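PDB 3ZH5: protein E from Haemophilus influenzae, which acts as a multifunctional adhesin, binding host epithelial cells as well as vitronectin, laminin and plasminogen, and so aids serum resistance and immune evasion. Local coordinates for residues A[77-87]-A[99-110]. Numbering follows the deposited sequence.
Sequences NYHLTQVRTDF and APKKQKKHTLSL
At the border of an antiparallel sheet, the short strand 106-109 pairs with the first half of strand 79-87, from His79 to Gln82, Leu80 facing Leu108 as a hydrogen-bonded pair (Leu108 N to Leu80 O, 2.8 Å). In the non-hydrogen-bonded pair that follows, Thr81 and Thr107, beta-branched and so suited to a strand, share a hydrogen bond between hydroxyls, OG1 to OG1 at 2.7 Å. On the other face of the sheet, CB of Gln82 lies over the His106 ring, 3.9 Å from its centroid, a CH-pi contact; the Gln82 chain, bent at chi2 (61°), carries OE1 away to a hydrogen bond with Lys71. Leu110 lays its branched end against Leu80 (CG to CB 4.1 Å), apolar residues suiting a face covered by helix 115-128.

Beyond His106 the regular ladder gives way to side chains. Lys105 is long enough to give NZ to Val83 O at 2.7 Å, in the carbonyl plane. Gln103, folded back at chi2 (-78°), puts its amide in place of a partner residue's C=O and N-H: OE1 accepts from Thr85 N (2.8 Å) and NE2 donates to Thr85 O (3.0 Å). That NE2 also sits over one face of the Arg84 guanidinium, which grips Asp86 side-on in a salt bridge. This is an interrupted sheet edge: strands 97-98 and 106-109 both pair antiparallel with 79-88, and side chains bridge the gap.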
# COMPACT_ATOMS: atom_id res chain seq x y z
N ASN A 77 -16.81 2.31 8.59
CA ASN A 77 -16.26 3.05 9.74
C ASN A 77 -14.84 3.53 9.49
O ASN A 77 -14.21 4.09 10.38
CB ASN A 77 -16.34 2.21 11.01
CG ASN A 77 -15.65 0.85 10.89
OD1 ASN A 77 -14.85 0.61 9.98
ND2 ASN A 77 -15.94 -0.04 11.83
N TYR A 78 -14.34 3.32 8.27
CA TYR A 78 -12.99 3.71 7.90
C TYR A 78 -11.92 3.15 8.87
O TYR A 78 -10.91 3.80 9.15
CB TYR A 78 -12.89 5.24 7.79
CG TYR A 78 -13.27 5.83 6.43
CD1 TYR A 78 -14.34 5.35 5.71
CD2 TYR A 78 -12.54 6.89 5.88
CE1 TYR A 78 -14.68 5.88 4.47
CE2 TYR A 78 -12.86 7.43 4.65
CZ TYR A 78 -13.95 6.92 3.95
OH TYR A 78 -14.29 7.42 2.72
N HIS A 79 -12.12 1.91 9.32
CA HIS A 79 -11.03 1.16 9.94
C HIS A 79 -10.18 0.56 8.86
O HIS A 79 -10.70 -0.01 7.88
CB HIS A 79 -11.55 0.02 10.83
CG HIS A 79 -12.19 0.48 12.10
ND1 HIS A 79 -12.70 -0.39 13.05
CD2 HIS A 79 -12.44 1.73 12.57
CE1 HIS A 79 -13.25 0.30 14.03
NE2 HIS A 79 -13.11 1.59 13.76
N LEU A 80 -8.87 0.66 9.05
CA LEU A 80 -7.88 0.20 8.09
C LEU A 80 -6.91 -0.67 8.86
O LEU A 80 -6.27 -0.18 9.80
CB LEU A 80 -7.06 1.36 7.51
CG LEU A 80 -6.13 0.94 6.36
CD1 LEU A 80 -6.95 0.55 5.16
CD2 LEU A 80 -5.24 2.03 5.91
N THR A 81 -6.84 -1.95 8.50
CA THR A 81 -5.89 -2.88 9.13
C THR A 81 -4.67 -3.10 8.25
O THR A 81 -4.78 -3.35 7.03
CB THR A 81 -6.62 -4.20 9.37
OG1 THR A 81 -7.82 -3.94 10.11
CG2 THR A 81 -5.73 -5.22 10.05
N GLN A 82 -3.50 -2.97 8.86
CA GLN A 82 -2.23 -3.34 8.25
C GLN A 82 -2.01 -4.80 8.57
O GLN A 82 -1.93 -5.18 9.75
CB GLN A 82 -1.09 -2.49 8.81
CG GLN A 82 0.35 -2.99 8.55
CD GLN A 82 0.79 -3.11 7.11
OE1 GLN A 82 0.30 -2.41 6.21
NE2 GLN A 82 1.76 -3.99 6.89
N VAL A 83 -1.88 -5.62 7.52
CA VAL A 83 -1.79 -7.08 7.68
C VAL A 83 -0.38 -7.60 7.50
O VAL A 83 0.09 -8.47 8.24
CB VAL A 83 -2.72 -7.80 6.68
CG1 VAL A 83 -2.48 -9.30 6.66
CG2 VAL A 83 -4.15 -7.46 7.04
N ARG A 84 0.31 -7.12 6.47
CA ARG A 84 1.67 -7.58 6.25
C ARG A 84 2.43 -6.68 5.30
O ARG A 84 1.85 -5.85 4.56
CB ARG A 84 1.74 -9.02 5.78
CG ARG A 84 1.46 -9.24 4.33
CD ARG A 84 1.75 -10.65 3.88
NE ARG A 84 3.19 -10.90 3.67
CZ ARG A 84 3.92 -11.80 4.34
NH1 ARG A 84 3.37 -12.57 5.27
NH2 ARG A 84 5.22 -11.94 4.06
N THR A 85 3.76 -6.85 5.38
CA THR A 85 4.70 -6.05 4.63
C THR A 85 5.71 -6.92 3.95
O THR A 85 6.27 -7.82 4.55
CB THR A 85 5.47 -5.10 5.56
OG1 THR A 85 4.55 -4.17 6.14
CG2 THR A 85 6.52 -4.35 4.78
N ASP A 86 5.92 -6.65 2.66
CA ASP A 86 6.94 -7.33 1.88
C ASP A 86 7.81 -6.29 1.21
O ASP A 86 7.30 -5.27 0.70
CB ASP A 86 6.26 -8.22 0.83
CG ASP A 86 5.57 -9.44 1.46
OD1 ASP A 86 6.30 -10.35 1.91
OD2 ASP A 86 4.31 -9.47 1.51
N PHE A 87 9.11 -6.52 1.19
CA PHE A 87 10.01 -5.62 0.48
C PHE A 87 10.40 -6.22 -0.85
O PHE A 87 10.56 -7.42 -0.95
CB PHE A 87 11.26 -5.35 1.30
CG PHE A 87 10.99 -4.76 2.64
CD1 PHE A 87 10.73 -3.41 2.78
CD2 PHE A 87 11.01 -5.55 3.77
CE1 PHE A 87 10.48 -2.86 4.01
CE2 PHE A 87 10.76 -5.00 5.01
CZ PHE A 87 10.50 -3.66 5.13
N ALA A 99 11.07 -10.17 3.77
CA ALA A 99 10.05 -9.83 4.74
C ALA A 99 10.59 -10.04 6.14
O ALA A 99 11.46 -10.87 6.35
CB ALA A 99 8.82 -10.70 4.51
N PRO A 100 10.05 -9.28 7.10
CA PRO A 100 10.36 -9.49 8.52
C PRO A 100 9.83 -10.82 9.04
O PRO A 100 8.81 -11.30 8.55
CB PRO A 100 9.62 -8.34 9.22
CG PRO A 100 8.78 -7.65 8.17
CD PRO A 100 8.91 -8.38 6.88
N LYS A 101 10.50 -11.39 10.05
CA LYS A 101 10.03 -12.62 10.70
C LYS A 101 8.66 -12.38 11.32
O LYS A 101 7.69 -13.07 10.99
CB LYS A 101 11.02 -13.07 11.78
CG LYS A 101 12.32 -13.66 11.22
CD LYS A 101 13.50 -13.53 12.20
CE LYS A 101 14.02 -12.09 12.26
NZ LYS A 101 15.35 -11.97 12.93
N LYS A 102 8.56 -11.40 12.22
CA LYS A 102 7.27 -11.05 12.79
C LYS A 102 6.64 -9.90 12.02
O LYS A 102 7.27 -8.87 11.76
CB LYS A 102 7.41 -10.70 14.28
CG LYS A 102 6.09 -10.78 15.06
CD LYS A 102 6.31 -11.36 16.44
CE LYS A 102 5.05 -11.30 17.30
NZ LYS A 102 5.31 -11.85 18.68
N GLN A 103 5.40 -10.09 11.62
CA GLN A 103 4.65 -9.05 10.96
C GLN A 103 3.93 -8.28 12.05
O GLN A 103 3.24 -8.86 12.90
CB GLN A 103 3.66 -9.66 9.97
CG GLN A 103 4.32 -10.31 8.75
CD GLN A 103 4.78 -9.29 7.74
OE1 GLN A 103 4.37 -8.15 7.79
NE2 GLN A 103 5.65 -9.70 6.81
N LYS A 104 4.10 -6.97 12.03
CA LYS A 104 3.45 -6.11 12.99
C LYS A 104 2.15 -5.66 12.41
O LYS A 104 2.12 -5.12 11.31
CB LYS A 104 4.33 -4.91 13.32
CG LYS A 104 5.27 -5.16 14.49
CD LYS A 104 4.46 -5.41 15.78
CE LYS A 104 4.84 -6.73 16.46
NZ LYS A 104 6.13 -6.64 17.21
N LYS A 105 1.07 -5.91 13.13
CA LYS A 105 -0.26 -5.69 12.61
C LYS A 105 -0.91 -4.63 13.50
O LYS A 105 -0.58 -4.47 14.68
CB LYS A 105 -1.15 -7.01 12.57
CG LYS A 105 -0.57 -8.15 11.74
CD LYS A 105 -1.22 -9.55 12.15
CE LYS A 105 -0.48 -10.75 11.54
NZ LYS A 105 -0.26 -10.49 10.03
N HIS A 106 -1.78 -3.82 12.91
CA HIS A 106 -2.59 -2.91 13.69
C HIS A 106 -3.74 -2.44 12.84
O HIS A 106 -3.66 -2.51 11.63
CB HIS A 106 -1.72 -1.69 14.10
CG HIS A 106 -1.10 -0.95 12.94
ND1 HIS A 106 -1.80 -0.02 12.20
CD2 HIS A 106 0.13 -1.00 12.40
CE1 HIS A 106 -1.02 0.47 11.26
NE2 HIS A 106 0.17 -0.10 11.35
N THR A 107 -4.80 -2.00 13.50
CA THR A 107 -5.92 -1.35 12.86
C THR A 107 -6.01 0.11 13.33
O THR A 107 -5.86 0.40 14.55
CB THR A 107 -7.15 -2.09 13.23
OG1 THR A 107 -7.01 -3.40 12.65
CG2 THR A 107 -8.43 -1.41 12.76
N LEU A 108 -6.16 1.03 12.36
CA LEU A 108 -6.42 2.45 12.68
C LEU A 108 -7.84 2.82 12.35
O LEU A 108 -8.49 2.18 11.55
CB LEU A 108 -5.57 3.38 11.82
CG LEU A 108 -4.10 3.13 11.63
CD1 LEU A 108 -3.90 2.73 10.21
CD2 LEU A 108 -3.32 4.40 11.98
N SER A 109 -8.31 3.93 12.92
CA SER A 109 -9.51 4.56 12.48
C SER A 109 -9.00 5.82 11.73
O SER A 109 -8.42 6.68 12.35
CB SER A 109 -10.36 4.92 13.67
OG SER A 109 -11.59 5.48 13.28
N LEU A 110 -9.19 5.87 10.41
CA LEU A 110 -8.56 6.87 9.57
C LEU A 110 -9.09 8.23 9.89
O LEU A 110 -10.22 8.38 10.36
CB LEU A 110 -8.78 6.57 8.08
CG LEU A 110 -8.06 5.29 7.64
CD1 LEU A 110 -8.46 4.94 6.22
CD2 LEU A 110 -6.55 5.47 7.71
O HOH W 1 -12.75 6.89 10.81
O HOH W 2 -14.06 4.34 14.71
O HOH W 3 2.86 -5.74 9.03